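Local coordinates for thymidylate synthase 1 (Bacillus subtilis, PDB 1BKP), which catalyses the reductive methylation of dUMP to dTMP, with 5,10-methylenetetrahydrofolate giving both the methyl group and the reducing equivalents, at residues T39-S44 and I217-V222; C160-Q165 and E176-S181; F190-Y195 and G211-N216. All blocks are in the same frame, centred on the assembly; numbering follows the deposited sequence.

Overall arrangement
From the N terminus, the chain first lays down 39-44, whose partner 217-222 arrives only 173 residues later. Interaction 1 thus closes a long loop, and the other two contacts both fall within it. Interaction 2 closes a short one, the hairpin of strands 161-169 and 172-183, with the catalytic Cys160 just ahead of its first strand. The chain then enters helix 188-206, and interaction 3 packs this helix on the returning strand 209-223, closing another short loop in series with the hairpin. No loops cross. Strands 39-49, 209-223, 172-183 and 161-169 lie in that order in one mixed sheet: interactions 1 and 2 join neighbouring strands, while interaction 3 fastens the helix to one face.

Interaction 1 of 3, residues T39-S44 and I217-V222; sequences TLSVIS and IGDCHV
Leu40 and Val222 exchange two backbone hydrogen bonds, N to O and O to N, each of 2.9 Å. Two residues further on Val42 and Cys220 repeat the pattern, so these are the hydrogen-bonded pairs of an antiparallel ladder. Ser41 and His221 form the non-hydrogen-bonded pair between them, and Ile43 and Asp219 the next one, beyond Val42 and Cys220. Where both chains turn a corner, Ser44 N adds a last bond of 3.0 Å to Gly218 O, meeting it in the carbonyl plane on a lone pair (C=O...N 137°).

The side chains alternate between two faces. On the apolar one, Val42 CG2 lies 3.5 Å from Cys220 CB; with CG1 anti to the carbonyl carbon (chi1 -66°), CG2 falls between that carbon and the backbone N. Leu40 and Val222 share this face, which helices 3-17 and 227-235 cover, so branched aliphatic side chains suit it.

The other face is largely polar, though Ile43 is on it, and it is turned to the dimer partner. Asp219, with CG anti to its N (chi1 -170°), brings OD1 to 3.7 Å from Ser41 CB, while its OD2 makes a salt bridge to Lys169 of the second subunit, to which Ser41 OG is also hydrogen-bonded. His221 CB packs 3.8 Å from Ser41 CB, and its NE2 has a weak hydrogen bond to Ser181. His221 and Val222 are predicted to bind dUMP in a site shared between subunits. One face therefore packs under the helices of its own subunit, and the other serves the interface and, probably, the nucleotide pocket.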
# COMPACT_ATOMS: atom_id res chain seq x y z
N THR A 39 9.81 -18.75 11.03
CA THR A 39 10.31 -17.38 10.91
C THR A 39 9.91 -16.54 12.09
O THR A 39 9.13 -17.02 12.93
CB THR A 39 9.66 -16.66 9.70
OG1 THR A 39 8.24 -16.57 9.90
CG2 THR A 39 9.94 -17.40 8.40
N LEU A 40 10.65 -15.46 12.31
CA LEU A 40 10.31 -14.38 13.26
C LEU A 40 9.80 -13.21 12.33
O LEU A 40 10.39 -12.98 11.27
CB LEU A 40 11.53 -13.82 14.05
CG LEU A 40 12.24 -14.82 14.99
CD1 LEU A 40 13.42 -14.17 15.63
CD2 LEU A 40 11.28 -15.35 16.02
N SER A 41 8.75 -12.48 12.74
CA SER A 41 8.30 -11.40 11.89
C SER A 41 7.77 -10.27 12.70
O SER A 41 7.42 -10.43 13.89
CB SER A 41 7.21 -11.92 10.95
OG SER A 41 6.16 -12.45 11.74
N VAL A 42 7.73 -9.11 12.04
CA VAL A 42 7.15 -7.86 12.57
C VAL A 42 6.28 -7.29 11.42
O VAL A 42 6.37 -7.72 10.26
CB VAL A 42 8.15 -6.80 13.00
CG1 VAL A 42 8.95 -7.29 14.22
CG2 VAL A 42 9.07 -6.36 11.78
N ILE A 43 5.33 -6.46 11.78
CA ILE A 43 4.38 -5.91 10.83
C ILE A 43 4.60 -4.45 10.56
O ILE A 43 4.77 -3.65 11.50
CB ILE A 43 2.94 -6.06 11.46
CG1 ILE A 43 2.51 -7.55 11.51
CG2 ILE A 43 1.91 -5.43 10.66
CD1 ILE A 43 1.16 -7.67 12.39
N SER A 44 4.52 -4.10 9.27
CA SER A 44 4.59 -2.77 8.79
C SER A 44 5.84 -1.97 9.11
O SER A 44 5.88 -1.21 10.08
CB SER A 44 3.30 -2.01 9.15
OG SER A 44 3.22 -0.78 8.49
N ILE A 217 6.93 -2.34 3.78
CA ILE A 217 6.81 -3.82 3.76
C ILE A 217 5.73 -4.19 4.79
O ILE A 217 5.72 -3.62 5.88
CB ILE A 217 8.06 -4.54 4.23
CG1 ILE A 217 9.31 -4.15 3.44
CG2 ILE A 217 7.92 -6.06 4.00
CD1 ILE A 217 10.17 -3.22 4.21
N GLY A 218 4.82 -5.08 4.41
CA GLY A 218 3.77 -5.52 5.35
C GLY A 218 4.27 -6.62 6.27
O GLY A 218 4.71 -6.35 7.35
N ASP A 219 4.35 -7.87 5.83
CA ASP A 219 4.87 -8.88 6.78
C ASP A 219 6.42 -8.96 6.60
O ASP A 219 6.88 -9.43 5.59
CB ASP A 219 4.27 -10.20 6.45
CG ASP A 219 4.57 -11.23 7.54
OD1 ASP A 219 5.70 -11.69 7.61
OD2 ASP A 219 3.72 -11.50 8.39
N CYS A 220 7.16 -8.49 7.58
CA CYS A 220 8.61 -8.47 7.55
C CYS A 220 9.13 -9.74 8.27
O CYS A 220 9.05 -9.78 9.48
CB CYS A 220 8.99 -7.29 8.37
SG CYS A 220 10.45 -6.52 7.91
N HIS A 221 9.69 -10.70 7.56
CA HIS A 221 10.14 -11.95 8.25
C HIS A 221 11.52 -12.43 7.96
O HIS A 221 12.10 -12.05 6.95
CB HIS A 221 9.16 -13.07 7.95
CG HIS A 221 8.92 -13.29 6.48
ND1 HIS A 221 9.69 -14.13 5.71
CD2 HIS A 221 7.95 -12.83 5.64
CE1 HIS A 221 9.22 -14.20 4.48
NE2 HIS A 221 8.15 -13.41 4.41
N VAL A 222 12.10 -13.17 8.94
CA VAL A 222 13.40 -13.77 8.71
C VAL A 222 13.35 -15.22 9.19
O VAL A 222 12.70 -15.53 10.22
CB VAL A 222 14.61 -13.06 9.33
CG1 VAL A 222 14.70 -11.63 9.02
CG2 VAL A 222 14.70 -13.26 10.75

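Interaction 2 of 3, residues C160-Q165 and E176-S181; sequences CVYETQ and EVRARS
Tyr162 OH accepts a hydrogen bond of 2.8 Å from Arg178 NH1, the phenol oxygen lying only 6° out of the guanidinium plane. Arg178 has CG anti to the backbone N (chi1 -169°) and stays extended to NE, which carries its guanidinium out to that hydroxyl, side by side with the tyrosine, ring and guanidinium planes 79° apart. Tyr162 OH is also hydrogen-bonded to Glu163 OE1 of the second subunit. Across the dimer interface, Arg178 NH2 meets Glu176 OE1 of the second subunit in a salt bridge. Glu163 OE2 rests 3.6 Å from Arg178 CB; its OE1 finds Tyr162 of the second subunit.

The main chains form a beta hairpin, strands 161-169 and 172-183. Gln165 and Glu176 exchange two backbone bonds, the shorter being Gln165 N to Glu176 O at 2.8 Å. Further along, Arg178 N reaches Glu163 O and Tyr162 N reaches Arg178 O, both at 3.2 Å. Between Val161 and Glu163 the register slips by one, a beta bulge that takes up Tyr162.

At the catalytic end, Cys160 O accepts from Arg180 N at 3.0 Å, and Cys160 SG sits over one face of the Arg180 guanidinium, offset toward its rim. Arg180, predicted to bind dUMP, is held by Pro159 O at NE and by Thr158 O at NH2. On the face away from Glu163 and Arg178, Val161 CG1 presses tightly on Val177 CG1, 3.3 Å away, beneath Tyr195 of helix 188-206.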
# COMPACT_ATOMS: atom_id res chain seq x y z
N CYS A 160 5.15 -10.25 -4.62
CA CYS A 160 5.53 -9.68 -3.34
C CYS A 160 5.49 -8.15 -3.45
O CYS A 160 4.81 -7.50 -2.67
CB CYS A 160 6.92 -10.09 -2.86
SG CYS A 160 6.94 -11.79 -2.11
N VAL A 161 6.29 -7.57 -4.35
CA VAL A 161 6.33 -6.09 -4.50
C VAL A 161 5.28 -5.85 -5.59
O VAL A 161 5.54 -6.01 -6.79
CB VAL A 161 7.77 -5.57 -4.93
CG1 VAL A 161 7.72 -4.04 -5.01
CG2 VAL A 161 8.90 -6.08 -3.95
N TYR A 162 4.10 -5.47 -5.16
CA TYR A 162 2.98 -5.49 -6.08
C TYR A 162 2.41 -4.12 -6.49
O TYR A 162 1.51 -4.08 -7.36
CB TYR A 162 1.85 -6.35 -5.40
CG TYR A 162 1.13 -5.75 -4.16
CD1 TYR A 162 1.69 -5.88 -2.86
CD2 TYR A 162 0.02 -4.88 -4.31
CE1 TYR A 162 1.20 -5.19 -1.79
CE2 TYR A 162 -0.49 -4.18 -3.22
CZ TYR A 162 0.12 -4.35 -1.95
OH TYR A 162 -0.37 -3.74 -0.84
N GLU A 163 2.84 -3.04 -5.84
CA GLU A 163 2.28 -1.73 -6.24
C GLU A 163 3.23 -0.63 -6.09
O GLU A 163 4.25 -0.71 -5.32
CB GLU A 163 0.96 -1.40 -5.41
CG GLU A 163 1.33 -1.17 -3.94
CD GLU A 163 0.11 -0.73 -3.09
OE1 GLU A 163 -0.86 -0.24 -3.63
OE2 GLU A 163 0.16 -0.85 -1.89
N THR A 164 2.99 0.45 -6.87
CA THR A 164 3.84 1.65 -6.74
C THR A 164 2.90 2.85 -6.79
O THR A 164 1.81 2.76 -7.33
CB THR A 164 4.83 1.85 -7.91
OG1 THR A 164 4.14 2.12 -9.15
CG2 THR A 164 5.68 0.61 -8.19
N GLN A 165 3.31 3.95 -6.19
CA GLN A 165 2.55 5.23 -6.32
C GLN A 165 3.66 6.28 -6.59
O GLN A 165 4.69 6.31 -5.93
CB GLN A 165 1.73 5.57 -5.05
CG GLN A 165 0.98 6.89 -5.35
CD GLN A 165 -0.14 7.14 -4.35
OE1 GLN A 165 -0.37 6.39 -3.48
NE2 GLN A 165 -0.87 8.26 -4.55
N GLU A 176 6.90 5.65 -4.24
CA GLU A 176 6.59 4.90 -3.02
C GLU A 176 6.21 3.48 -3.49
O GLU A 176 5.34 3.30 -4.33
CB GLU A 176 5.41 5.56 -2.26
CG GLU A 176 5.12 4.84 -0.97
CD GLU A 176 4.34 5.66 0.06
OE1 GLU A 176 3.66 6.62 -0.34
OE2 GLU A 176 4.41 5.32 1.26
N VAL A 177 6.78 2.45 -2.88
CA VAL A 177 6.52 1.08 -3.30
C VAL A 177 6.02 0.27 -2.10
O VAL A 177 6.38 0.57 -0.98
CB VAL A 177 7.93 0.50 -3.77
CG1 VAL A 177 7.93 -0.91 -4.07
CG2 VAL A 177 8.44 1.28 -4.98
N ARG A 178 5.27 -0.80 -2.32
CA ARG A 178 4.90 -1.66 -1.18
C ARG A 178 5.05 -3.11 -1.51
O ARG A 178 4.58 -3.56 -2.58
CB ARG A 178 3.45 -1.46 -0.69
CG ARG A 178 3.19 -2.20 0.70
CD ARG A 178 1.87 -1.72 1.29
NE ARG A 178 1.70 -2.38 2.58
CZ ARG A 178 1.16 -3.56 2.78
NH1 ARG A 178 0.46 -4.15 1.82
NH2 ARG A 178 1.13 -4.05 4.01
N ALA A 179 5.64 -3.84 -0.59
CA ALA A 179 5.70 -5.30 -0.65
C ALA A 179 4.73 -5.79 0.46
O ALA A 179 4.82 -5.38 1.63
CB ALA A 179 7.08 -5.81 -0.29
N ARG A 180 3.91 -6.79 0.11
CA ARG A 180 3.00 -7.37 1.09
C ARG A 180 3.74 -8.19 2.09
O ARG A 180 3.35 -8.36 3.24
CB ARG A 180 2.00 -8.30 0.32
CG ARG A 180 2.60 -9.33 -0.56
CD ARG A 180 1.56 -10.37 -0.88
NE ARG A 180 2.13 -11.41 -1.74
CZ ARG A 180 2.53 -12.58 -1.34
NH1 ARG A 180 2.56 -12.86 -0.04
NH2 ARG A 180 3.00 -13.45 -2.22
N SER A 181 4.88 -8.70 1.62
CA SER A 181 5.68 -9.57 2.47
C SER A 181 7.14 -9.49 1.96
O SER A 181 7.31 -9.24 0.79
CB SER A 181 5.23 -11.05 2.22
OG SER A 181 5.97 -11.77 3.14

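Interaction 3 of 3, residues F190-Y195 and G211-N216; sequences FNVFQY and GEYIFN
Tyr213 and Phe215 both hold CG anti to the backbone N (chi1 167° and -169°), and, two residues apart on one strand, they send their rings together toward Val192 on the helix. The tyrosine reaches the backbone: Tyr213 OH donates a short hydrogen bond, 2.5 Å, to Val192 O, lying in the carbonyl plane on a lone pair (C=O...O 124°). Tyr213 OH also passes 3.3 Å from Tyr195 CB, while Val192 CG1 touches Tyr213 CE2 at 4.1 Å. A phenylalanine at Tyr213 would probably leave Val192 O without this buried donor and remove a direct link between strand and helix.

Phe215 makes the apolar half. Val192 CG2 stands 3.8 Å from the centroid of the Phe215 ring, almost on the normal, a CH-pi contact over the face, for which a beta-branched residue is well shaped: one methyl meets each ring. Asn191 CB, 3.9 Å from Phe215 CZ, packs at the far end of that ring. Asn191 is predicted to bind dUMP, so this packing lies right beside the probable nucleotide site.

The contact closes a beta-alpha-beta crossover, in which helix 188-206 links the parallel neighbours 172-183 and 209-223. Tyr195 and Phe215 also pack on Val161 of strand 161-169, Tyr195 OH is hydrogen-bonded to Trp75, and Phe190 lies against helix 64-75, which leaves this helix layered between the sheet and a second helix.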
# COMPACT_ATOMS: atom_id res chain seq x y z
N PHE A 190 17.61 -7.14 -2.56
CA PHE A 190 17.47 -7.23 -4.02
C PHE A 190 16.31 -6.29 -4.49
O PHE A 190 16.43 -5.57 -5.48
CB PHE A 190 17.12 -8.67 -4.29
CG PHE A 190 16.99 -9.03 -5.73
CD1 PHE A 190 18.11 -9.50 -6.47
CD2 PHE A 190 15.75 -9.04 -6.33
CE1 PHE A 190 17.94 -9.97 -7.76
CE2 PHE A 190 15.57 -9.53 -7.66
CZ PHE A 190 16.66 -9.98 -8.35
N ASN A 191 15.16 -6.39 -3.82
CA ASN A 191 13.95 -5.62 -4.16
C ASN A 191 14.08 -4.11 -3.94
O ASN A 191 13.70 -3.33 -4.81
CB ASN A 191 12.79 -6.14 -3.33
CG ASN A 191 12.22 -7.43 -3.87
OD1 ASN A 191 12.23 -7.70 -5.12
ND2 ASN A 191 11.69 -8.22 -2.98
N VAL A 192 14.81 -3.69 -2.89
CA VAL A 192 14.96 -2.28 -2.55
C VAL A 192 15.85 -1.65 -3.66
O VAL A 192 15.50 -0.58 -4.21
CB VAL A 192 15.59 -2.13 -1.23
CG1 VAL A 192 16.02 -0.68 -0.94
CG2 VAL A 192 14.60 -2.50 -0.13
N PHE A 193 16.95 -2.34 -4.01
CA PHE A 193 17.82 -1.78 -5.09
C PHE A 193 17.09 -1.71 -6.43
O PHE A 193 17.05 -0.68 -7.07
CB PHE A 193 19.07 -2.68 -5.25
CG PHE A 193 19.95 -2.28 -6.44
CD1 PHE A 193 20.70 -1.13 -6.40
CD2 PHE A 193 19.99 -3.07 -7.61
CE1 PHE A 193 21.52 -0.75 -7.53
CE2 PHE A 193 20.77 -2.71 -8.72
CZ PHE A 193 21.53 -1.57 -8.69
N GLN A 194 16.36 -2.76 -6.77
CA GLN A 194 15.70 -2.92 -8.04
C GLN A 194 14.67 -1.81 -8.31
O GLN A 194 14.69 -1.23 -9.39
CB GLN A 194 15.05 -4.29 -8.03
CG GLN A 194 13.91 -4.56 -8.93
CD GLN A 194 13.41 -6.03 -8.75
OE1 GLN A 194 13.71 -6.90 -9.58
NE2 GLN A 194 12.73 -6.28 -7.68
N TYR A 195 13.88 -1.44 -7.31
CA TYR A 195 12.88 -0.38 -7.53
C TYR A 195 13.47 1.02 -7.58
O TYR A 195 12.88 1.94 -8.24
CB TYR A 195 11.61 -0.54 -6.61
CG TYR A 195 10.65 -1.48 -7.28
CD1 TYR A 195 10.83 -2.90 -7.20
CD2 TYR A 195 9.56 -0.97 -8.04
CE1 TYR A 195 9.96 -3.79 -7.86
CE2 TYR A 195 8.69 -1.82 -8.73
CZ TYR A 195 8.91 -3.24 -8.61
OH TYR A 195 8.05 -4.04 -9.33
N GLY A 211 13.25 12.52 -6.58
CA GLY A 211 12.73 12.89 -5.30
C GLY A 211 13.05 11.78 -4.33
O GLY A 211 14.08 11.08 -4.44
N GLU A 212 12.21 11.66 -3.32
CA GLU A 212 12.41 10.65 -2.26
C GLU A 212 12.08 9.25 -2.75
O GLU A 212 11.32 9.13 -3.73
CB GLU A 212 11.46 11.04 -1.10
CG GLU A 212 11.74 10.29 0.12
CD GLU A 212 11.26 11.02 1.35
OE1 GLU A 212 10.40 11.93 1.22
OE2 GLU A 212 11.74 10.66 2.44
N TYR A 213 12.62 8.18 -2.10
CA TYR A 213 12.28 6.80 -2.54
C TYR A 213 11.87 6.11 -1.21
O TYR A 213 12.63 6.17 -0.25
CB TYR A 213 13.52 6.13 -3.11
CG TYR A 213 13.35 4.64 -3.28
CD1 TYR A 213 12.33 4.08 -4.03
CD2 TYR A 213 14.27 3.78 -2.70
CE1 TYR A 213 12.25 2.67 -4.21
CE2 TYR A 213 14.21 2.39 -2.89
CZ TYR A 213 13.19 1.86 -3.67
OH TYR A 213 13.20 0.47 -3.96
N ILE A 214 10.65 5.60 -1.13
CA ILE A 214 10.07 4.99 0.06
C ILE A 214 9.71 3.53 -0.26
O ILE A 214 9.00 3.27 -1.21
CB ILE A 214 8.83 5.81 0.41
CG1 ILE A 214 9.24 7.27 0.63
CG2 ILE A 214 8.18 5.26 1.63
CD1 ILE A 214 8.30 8.24 0.01
N PHE A 215 10.02 2.62 0.67
CA PHE A 215 9.81 1.18 0.43
C PHE A 215 9.12 0.67 1.69
O PHE A 215 9.65 0.76 2.80
CB PHE A 215 11.15 0.50 0.25
CG PHE A 215 11.04 -0.97 -0.28
CD1 PHE A 215 10.68 -2.01 0.59
CD2 PHE A 215 11.20 -1.24 -1.63
CE1 PHE A 215 10.47 -3.36 0.11
CE2 PHE A 215 11.01 -2.59 -2.18
CZ PHE A 215 10.64 -3.64 -1.32
N ASN A 216 7.90 0.26 1.51
CA ASN A 216 7.06 -0.22 2.63
C ASN A 216 6.96 -1.70 2.61
O ASN A 216 6.74 -2.26 1.54
CB ASN A 216 5.63 0.29 2.41
CG ASN A 216 5.53 1.81 2.60
OD1 ASN A 216 5.93 2.33 3.64
ND2 ASN A 216 5.21 2.53 1.53